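PDB 2V27: phenylalanine hydroxylase from Colwellia psychrerythraea, which probably hydroxylates L-phenylalanine to L-tyrosine, using molecular oxygen, tetrahydrobiopterin and a bound iron ion. Local coordinates for residues A159-D172 against T213-L227. Residues are numbered along the deposited sequence; the frame is centred on the assembly and turned at random.
With FE (Fe (III) ion), chain E.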
loop_
_atom_site.group_PDB
_atom_site.type_symbol
_atom_site.label_atom_id
_atom_site.label_comp_id
_atom_site.label_asym_id
_atom_site.label_seq_id
_atom_site.Cartn_x
_atom_site.Cartn_y
_atom_site.Cartn_z
ATOM N N ALA B 159 -9.731 6.104 17.080
ATOM C CA ALA B 159 -8.871 6.489 15.940
ATOM C C ALA B 159 -9.409 6.003 14.562
ATOM O O ALA B 159 -9.246 6.701 13.562
ATOM C CB ALA B 159 -7.411 6.001 16.163
ATOM N N ARG B 160 -10.062 4.847 14.557
ATOM C CA ARG B 160 -10.621 4.240 13.361
ATOM C C ARG B 160 -11.811 5.102 12.908
ATOM O O ARG B 160 -11.962 5.463 11.707
ATOM C CB ARG B 160 -11.030 2.766 13.639
ATOM C CG ARG B 160 -11.735 2.058 12.505
ATOM C CD ARG B 160 -12.010 0.589 12.912
ATOM N NE ARG B 160 -10.777 -0.181 13.085
ATOM C CZ ARG B 160 -10.488 -0.873 14.175
ATOM N NH1 ARG B 160 -11.370 -0.944 15.192
ATOM N NH2 ARG B 160 -9.304 -1.484 14.242
ATOM N N LEU B 161 -12.660 5.493 13.867
ATOM C CA LEU B 161 -13.754 6.412 13.605
ATOM C C LEU B 161 -13.234 7.746 13.006
ATOM O O LEU B 161 -13.756 8.242 11.994
ATOM C CB LEU B 161 -14.581 6.694 14.872
ATOM C CG LEU B 161 -15.717 7.731 14.722
ATOM C CD1 LEU B 161 -16.768 7.420 13.591
ATOM C CD2 LEU B 161 -16.437 7.919 16.100
ATOM N N TYR B 162 -12.177 8.299 13.583
ATOM C CA TYR B 162 -11.592 9.564 13.162
ATOM C C TYR B 162 -11.070 9.388 11.728
ATOM O O TYR B 162 -11.305 10.251 10.852
ATOM C CB TYR B 162 -10.429 9.873 14.109
ATOM C CG TYR B 162 -9.851 11.288 14.021
ATOM C CD1 TYR B 162 -10.393 12.314 14.813
ATOM C CD2 TYR B 162 -8.800 11.589 13.167
ATOM C CE1 TYR B 162 -9.897 13.615 14.773
ATOM C CE2 TYR B 162 -8.266 12.921 13.132
ATOM C CZ TYR B 162 -8.845 13.900 13.968
ATOM O OH TYR B 162 -8.440 15.237 14.012
ATOM N N TRP B 163 -10.432 8.247 11.467
ATOM C CA TRP B 163 -9.829 7.985 10.168
ATOM C C TRP B 163 -10.898 8.055 9.074
ATOM O O TRP B 163 -10.700 8.693 8.048
ATOM C CB TRP B 163 -9.182 6.590 10.189
ATOM C CG TRP B 163 -8.515 6.220 8.892
ATOM C CD1 TRP B 163 -8.988 5.342 7.909
ATOM C CD2 TRP B 163 -7.219 6.646 8.458
ATOM N NE1 TRP B 163 -8.050 5.238 6.885
ATOM C CE2 TRP B 163 -6.947 6.007 7.202
ATOM C CE3 TRP B 163 -6.264 7.522 8.993
ATOM C CZ2 TRP B 163 -5.744 6.245 6.476
ATOM C CZ3 TRP B 163 -5.068 7.738 8.290
ATOM C CH2 TRP B 163 -4.818 7.101 7.042
ATOM N N PHE B 164 -12.012 7.382 9.317
ATOM C CA PHE B 164 -13.040 7.306 8.318
ATOM C C PHE B 164 -13.959 8.514 8.207
ATOM O O PHE B 164 -14.845 8.528 7.337
ATOM C CB PHE B 164 -13.823 6.029 8.528
ATOM C CG PHE B 164 -13.051 4.807 8.077
ATOM C CD1 PHE B 164 -12.600 3.839 9.005
ATOM C CD2 PHE B 164 -12.744 4.661 6.699
ATOM C CE1 PHE B 164 -11.890 2.678 8.564
ATOM C CE2 PHE B 164 -12.048 3.547 6.231
ATOM C CZ PHE B 164 -11.627 2.538 7.160
ATOM N N THR B 165 -13.771 9.531 9.074
ATOM C CA THR B 165 -14.601 10.759 9.059
ATOM C C THR B 165 -13.662 11.948 8.827
ATOM O O THR B 165 -13.479 12.381 7.699
ATOM C CB THR B 165 -15.439 10.918 10.392
ATOM O OG1 THR B 165 -14.590 10.768 11.550
ATOM C CG2 THR B 165 -16.518 9.830 10.413
ATOM N N ILE B 166 -13.034 12.442 9.885
ATOM C CA ILE B 166 -12.170 13.615 9.765
ATOM C C ILE B 166 -11.039 13.458 8.750
ATOM O O ILE B 166 -10.691 14.463 8.084
ATOM C CB ILE B 166 -11.659 13.981 11.189
ATOM C CG1 ILE B 166 -12.887 14.523 12.001
ATOM C CG2 ILE B 166 -10.485 15.033 11.147
ATOM C CD1 ILE B 166 -12.640 14.721 13.437
ATOM N N GLU B 167 -10.418 12.258 8.660
ATOM C CA GLU B 167 -9.314 12.128 7.709
ATOM C C GLU B 167 -9.790 11.767 6.277
ATOM O O GLU B 167 -9.341 12.409 5.303
ATOM C CB GLU B 167 -8.192 11.195 8.221
ATOM C CG GLU B 167 -7.629 11.709 9.532
ATOM C CD GLU B 167 -6.785 13.002 9.352
ATOM O OE1 GLU B 167 -6.422 13.598 10.389
ATOM O OE2 GLU B 167 -6.444 13.414 8.212
ATOM N N PHE B 168 -10.640 10.747 6.134
ATOM C CA PHE B 168 -11.001 10.226 4.798
ATOM C C PHE B 168 -12.485 10.229 4.456
ATOM O O PHE B 168 -12.935 9.517 3.563
ATOM C CB PHE B 168 -10.352 8.818 4.594
ATOM C CG PHE B 168 -8.873 8.924 4.354
ATOM C CD1 PHE B 168 -7.993 8.989 5.421
ATOM C CD2 PHE B 168 -8.384 9.120 3.059
ATOM C CE1 PHE B 168 -6.628 9.228 5.217
ATOM C CE2 PHE B 168 -7.026 9.351 2.844
ATOM C CZ PHE B 168 -6.143 9.400 3.941
ATOM N N GLY B 169 -13.246 11.060 5.159
ATOM C CA GLY B 169 -14.685 11.139 4.904
ATOM C C GLY B 169 -15.071 11.685 3.545
ATOM O O GLY B 169 -14.464 12.625 3.043
ATOM N N LEU B 170 -16.090 11.055 2.977
ATOM C CA LEU B 170 -16.676 11.520 1.742
ATOM C C LEU B 170 -18.146 11.849 1.946
ATOM O O LEU B 170 -18.762 11.431 2.946
ATOM C CB LEU B 170 -16.582 10.433 0.646
ATOM C CG LEU B 170 -15.172 9.904 0.332
ATOM C CD1 LEU B 170 -15.263 8.886 -0.834
ATOM C CD2 LEU B 170 -14.242 11.054 -0.057
ATOM N N LEU B 171 -18.696 12.590 0.987
ATOM C CA LEU B 171 -20.169 12.814 0.955
ATOM C C LEU B 171 -20.767 12.260 -0.337
ATOM O O LEU B 171 -20.186 12.430 -1.423
ATOM C CB LEU B 171 -20.552 14.293 1.029
ATOM C CG LEU B 171 -19.935 15.184 2.108
ATOM C CD1 LEU B 171 -20.540 16.588 1.923
ATOM C CD2 LEU B 171 -20.289 14.626 3.448
ATOM N N ASP B 172 -21.952 11.664 -0.185
ATOM C CA ASP B 172 -22.774 11.271 -1.342
ATOM C C ASP B 172 -23.928 12.282 -1.484
ATOM O O ASP B 172 -24.918 12.261 -0.736
ATOM C CB ASP B 172 -23.294 9.857 -1.070
ATOM C CG ASP B 172 -24.173 9.305 -2.189
ATOM O OD1 ASP B 172 -24.163 9.879 -3.298
ATOM O OD2 ASP B 172 -24.840 8.268 -1.927
ATOM N N THR B 213 -14.035 -1.800 10.836
ATOM C CA THR B 213 -13.257 -1.880 9.576
ATOM C C THR B 213 -11.730 -1.775 9.826
ATOM O O THR B 213 -11.251 -0.713 10.228
ATOM C CB THR B 213 -13.710 -0.740 8.618
ATOM O OG1 THR B 213 -15.114 -0.865 8.317
ATOM C CG2 THR B 213 -12.917 -0.845 7.286
ATOM N N PRO B 214 -10.963 -2.830 9.549
ATOM C CA PRO B 214 -9.479 -2.715 9.695
ATOM C C PRO B 214 -8.983 -1.743 8.647
ATOM O O PRO B 214 -9.571 -1.623 7.532
ATOM C CB PRO B 214 -8.946 -4.102 9.286
ATOM C CG PRO B 214 -10.087 -4.855 8.820
ATOM C CD PRO B 214 -11.411 -4.160 9.090
ATOM N N TYR B 215 -7.931 -1.013 8.965
ATOM C CA TYR B 215 -7.372 -0.104 7.937
ATOM C C TYR B 215 -5.871 0.032 8.192
ATOM O O TYR B 215 -5.339 -0.320 9.264
ATOM C CB TYR B 215 -8.015 1.300 8.024
ATOM C CG TYR B 215 -7.681 2.066 9.255
ATOM C CD1 TYR B 215 -6.757 3.118 9.231
ATOM C CD2 TYR B 215 -8.323 1.753 10.468
ATOM C CE1 TYR B 215 -6.452 3.831 10.407
ATOM C CE2 TYR B 215 -8.032 2.447 11.636
ATOM C CZ TYR B 215 -7.111 3.470 11.598
ATOM O OH TYR B 215 -6.766 4.186 12.732
ATOM N N ARG B 216 -5.183 0.516 7.161
ATOM C CA ARG B 216 -3.727 0.717 7.201
ATOM C C ARG B 216 -3.428 2.078 6.647
ATOM O O ARG B 216 -3.998 2.458 5.631
ATOM C CB ARG B 216 -2.994 -0.356 6.402
ATOM C CG ARG B 216 -3.245 -1.780 6.892
ATOM C CD ARG B 216 -2.571 -2.031 8.270
ATOM N NE ARG B 216 -2.810 -3.430 8.694
ATOM C CZ ARG B 216 -3.857 -3.852 9.418
ATOM N NH1 ARG B 216 -4.797 -2.992 9.864
ATOM N NH2 ARG B 216 -3.973 -5.168 9.696
ATOM N N ILE B 217 -2.528 2.809 7.288
ATOM C CA ILE B 217 -2.333 4.215 6.898
ATOM C C ILE B 217 -1.507 4.450 5.647
ATOM O O ILE B 217 -1.660 5.486 5.023
ATOM C CB ILE B 217 -1.771 5.122 8.026
ATOM C CG1 ILE B 217 -0.369 4.673 8.412
ATOM C CG2 ILE B 217 -2.725 5.042 9.225
ATOM C CD1 ILE B 217 0.399 5.704 9.285
ATOM N N ASP B 218 -0.695 3.450 5.290
ATOM C CA ASP B 218 0.333 3.542 4.242
ATOM C C ASP B 218 -0.066 2.906 2.901
ATOM O O ASP B 218 0.790 2.631 2.051
ATOM C CB ASP B 218 1.643 2.908 4.773
ATOM C CG ASP B 218 2.185 3.617 6.007
ATOM O OD1 ASP B 218 2.006 4.851 6.093
ATOM O OD2 ASP B 218 2.787 2.956 6.904
ATOM N N ILE B 219 -1.373 2.706 2.724
ATOM C CA ILE B 219 -1.895 2.111 1.471
ATOM C C ILE B 219 -3.027 2.964 0.850
ATOM O O ILE B 219 -3.604 3.828 1.531
ATOM C CB ILE B 219 -2.411 0.634 1.605
ATOM C CG1 ILE B 219 -3.659 0.612 2.520
ATOM C CG2 ILE B 219 -1.317 -0.271 2.145
ATOM C CD1 ILE B 219 -4.310 -0.780 2.564
ATOM N N MET B 220 -3.321 2.770 -0.447
ATOM C CA MET B 220 -4.498 3.389 -1.042
ATOM C C MET B 220 -5.705 2.688 -0.382
ATOM O O MET B 220 -5.807 1.472 -0.317
ATOM C CB MET B 220 -4.478 3.196 -2.536
ATOM C CG MET B 220 -3.220 3.785 -3.220
ATOM S SD MET B 220 -2.868 5.510 -2.766
ATOM C CE MET B 220 -4.289 6.334 -3.542
ATOM N N GLN B 221 -6.595 3.503 0.167
ATOM C CA GLN B 221 -7.700 3.005 0.944
ATOM C C GLN B 221 -8.682 2.150 0.094
ATOM O O GLN B 221 -9.241 2.616 -0.917
ATOM C CB GLN B 221 -8.427 4.190 1.622
ATOM C CG GLN B 221 -7.492 4.916 2.663
ATOM C CD GLN B 221 -6.969 3.936 3.663
ATOM O OE1 GLN B 221 -7.726 3.405 4.485
ATOM N NE2 GLN B 221 -5.669 3.728 3.631
ATOM N N PRO B 222 -8.917 0.896 0.511
ATOM C CA PRO B 222 -9.879 0.060 -0.209
ATOM C C PRO B 222 -11.335 0.395 0.072
ATOM O O PRO B 222 -12.218 0.043 -0.741
ATOM C CB PRO B 222 -9.542 -1.375 0.245
ATOM C CG PRO B 222 -8.783 -1.221 1.523
ATOM C CD PRO B 222 -8.200 0.175 1.588
ATOM N N ILE B 223 -11.589 1.157 1.142
ATOM C CA ILE B 223 -12.958 1.422 1.585
ATOM C C ILE B 223 -13.055 2.877 2.080
ATOM O O ILE B 223 -12.198 3.329 2.839
ATOM C CB ILE B 223 -13.338 0.529 2.789
ATOM C CG1 ILE B 223 -13.360 -0.934 2.397
ATOM C CG2 ILE B 223 -14.705 0.948 3.333
ATOM C CD1 ILE B 223 -13.406 -1.867 3.616
ATOM N N TYR B 224 -14.124 3.558 1.644
ATOM C CA TYR B 224 -14.498 4.893 2.177
ATOM C C TYR B 224 -15.906 4.819 2.706
ATOM O O TYR B 224 -16.745 4.002 2.199
ATOM C CB TYR B 224 -14.478 5.949 1.050
ATOM C CG TYR B 224 -13.085 6.266 0.553
ATOM C CD1 TYR B 224 -12.400 5.376 -0.263
ATOM C CD2 TYR B 224 -12.397 7.423 0.982
ATOM C CE1 TYR B 224 -11.065 5.628 -0.678
ATOM C CE2 TYR B 224 -11.097 7.723 0.529
ATOM C CZ TYR B 224 -10.451 6.793 -0.297
ATOM O OH TYR B 224 -9.168 6.956 -0.764
ATOM N N TYR B 225 -16.202 5.672 3.688
ATOM C CA TYR B 225 -17.591 5.844 4.170
ATOM C C TYR B 225 -18.135 7.224 3.826
ATOM O O TYR B 225 -17.456 8.232 3.925
ATOM C CB TYR B 225 -17.713 5.569 5.663
ATOM C CG TYR B 225 -17.499 4.109 5.937
ATOM C CD1 TYR B 225 -16.232 3.636 6.323
ATOM C CD2 TYR B 225 -18.560 3.192 5.826
ATOM C CE1 TYR B 225 -16.026 2.253 6.586
ATOM C CE2 TYR B 225 -18.380 1.830 6.088
ATOM C CZ TYR B 225 -17.114 1.341 6.467
ATOM O OH TYR B 225 -16.910 -0.023 6.710
ATOM N N MET B 226 -19.393 7.238 3.394
ATOM C CA MET B 226 -20.033 8.454 2.920
ATOM C C MET B 226 -21.184 8.917 3.805
ATOM O O MET B 226 -22.135 8.156 4.037
ATOM C CB MET B 226 -20.570 8.232 1.521
ATOM C CG MET B 226 -19.519 7.686 0.521
ATOM S SD MET B 226 -20.238 7.552 -1.158
ATOM C CE MET B 226 -21.312 6.152 -0.933
ATOM N N LEU B 227 -21.111 10.166 4.263
ATOM C CA LEU B 227 -22.296 10.863 4.779
ATOM C C LEU B 227 -23.064 11.443 3.590
ATOM O O LEU B 227 -22.625 11.335 2.461
ATOM C CB LEU B 227 -21.872 12.007 5.728
ATOM C CG LEU B 227 -20.892 11.677 6.874
ATOM C CD1 LEU B 227 -20.477 13.019 7.560
ATOM C CD2 LEU B 227 -21.480 10.735 7.893
HETATM FE FE FE E . -5.340 15.071 9.335
HETATM O O HOH W 1 -14.141 7.265 4.828
HETATM O O HOH W 2 -17.442 9.441 6.547
HETATM O O HOH W 3 -3.668 13.638 9.828
HETATM O O HOH W 4 -4.551 15.955 11.062
#
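An aromatic cluster of Trp163, Phe164, Tyr215 and Tyr225 joins the end of the iron-bearing helix 152-167 to segment 213-227. The five-membered ring of Trp163 stacks face to face on the Tyr215 ring, centroids 4.1 Å apart and planes at 25°. CG of Trp163 is anti to the backbone N (chi1 -180°), which carries the indole across to this partner. Ile217 CG2 lies over the six-membered ring on the Tyr215 side, 3.7 Å from Trp163 CH2; Phe168 covers the opposite face. In the indole plane, Trp163 NE1 donates to Gln221 OE1 at 3.0 Å, nearly straight at 161°, but arrives from above the amide plane. Gln221 NE2 donates to the backbone O of Arg216 and Ile219, so the amide is held at both ends. A leucine in place of Trp163 would probably leave Gln221 OE1 without this donor and the Tyr215 face without its stack.

Phe164 lies between the indole of Trp163 on one face and Tyr225 on the other. Tyr225 meets it edge-to-face, with CD1 3.7 Å from Phe164 CD2. Two waters join the backbones here: one links Phe164 O and Phe168 O to Tyr225 N, the other Phe164 O to Tyr225 O.

Beyond Gly169 the two segments pair as parallel strands. Leu170 N donates to Tyr225 O (3.3 Å), Leu227 N to Leu170 O (3.0 Å), and Asp172 N to Leu227 O (2.7 Å). Leu170 CD1 packs on Tyr224 CB.

Glu167, at the end of the same helix, makes no contact with segment 213-227 and binds the iron through both carboxylate oxygens, with His122 and His127. Strands 170-173 and 223-227 are the inner pair of a four-stranded mixed sheet, flanked by 176-179 and 201-204. Helix 188-196 packs on Leu170 and Tyr224, and helix 207-211 on Phe164 and Tyr225.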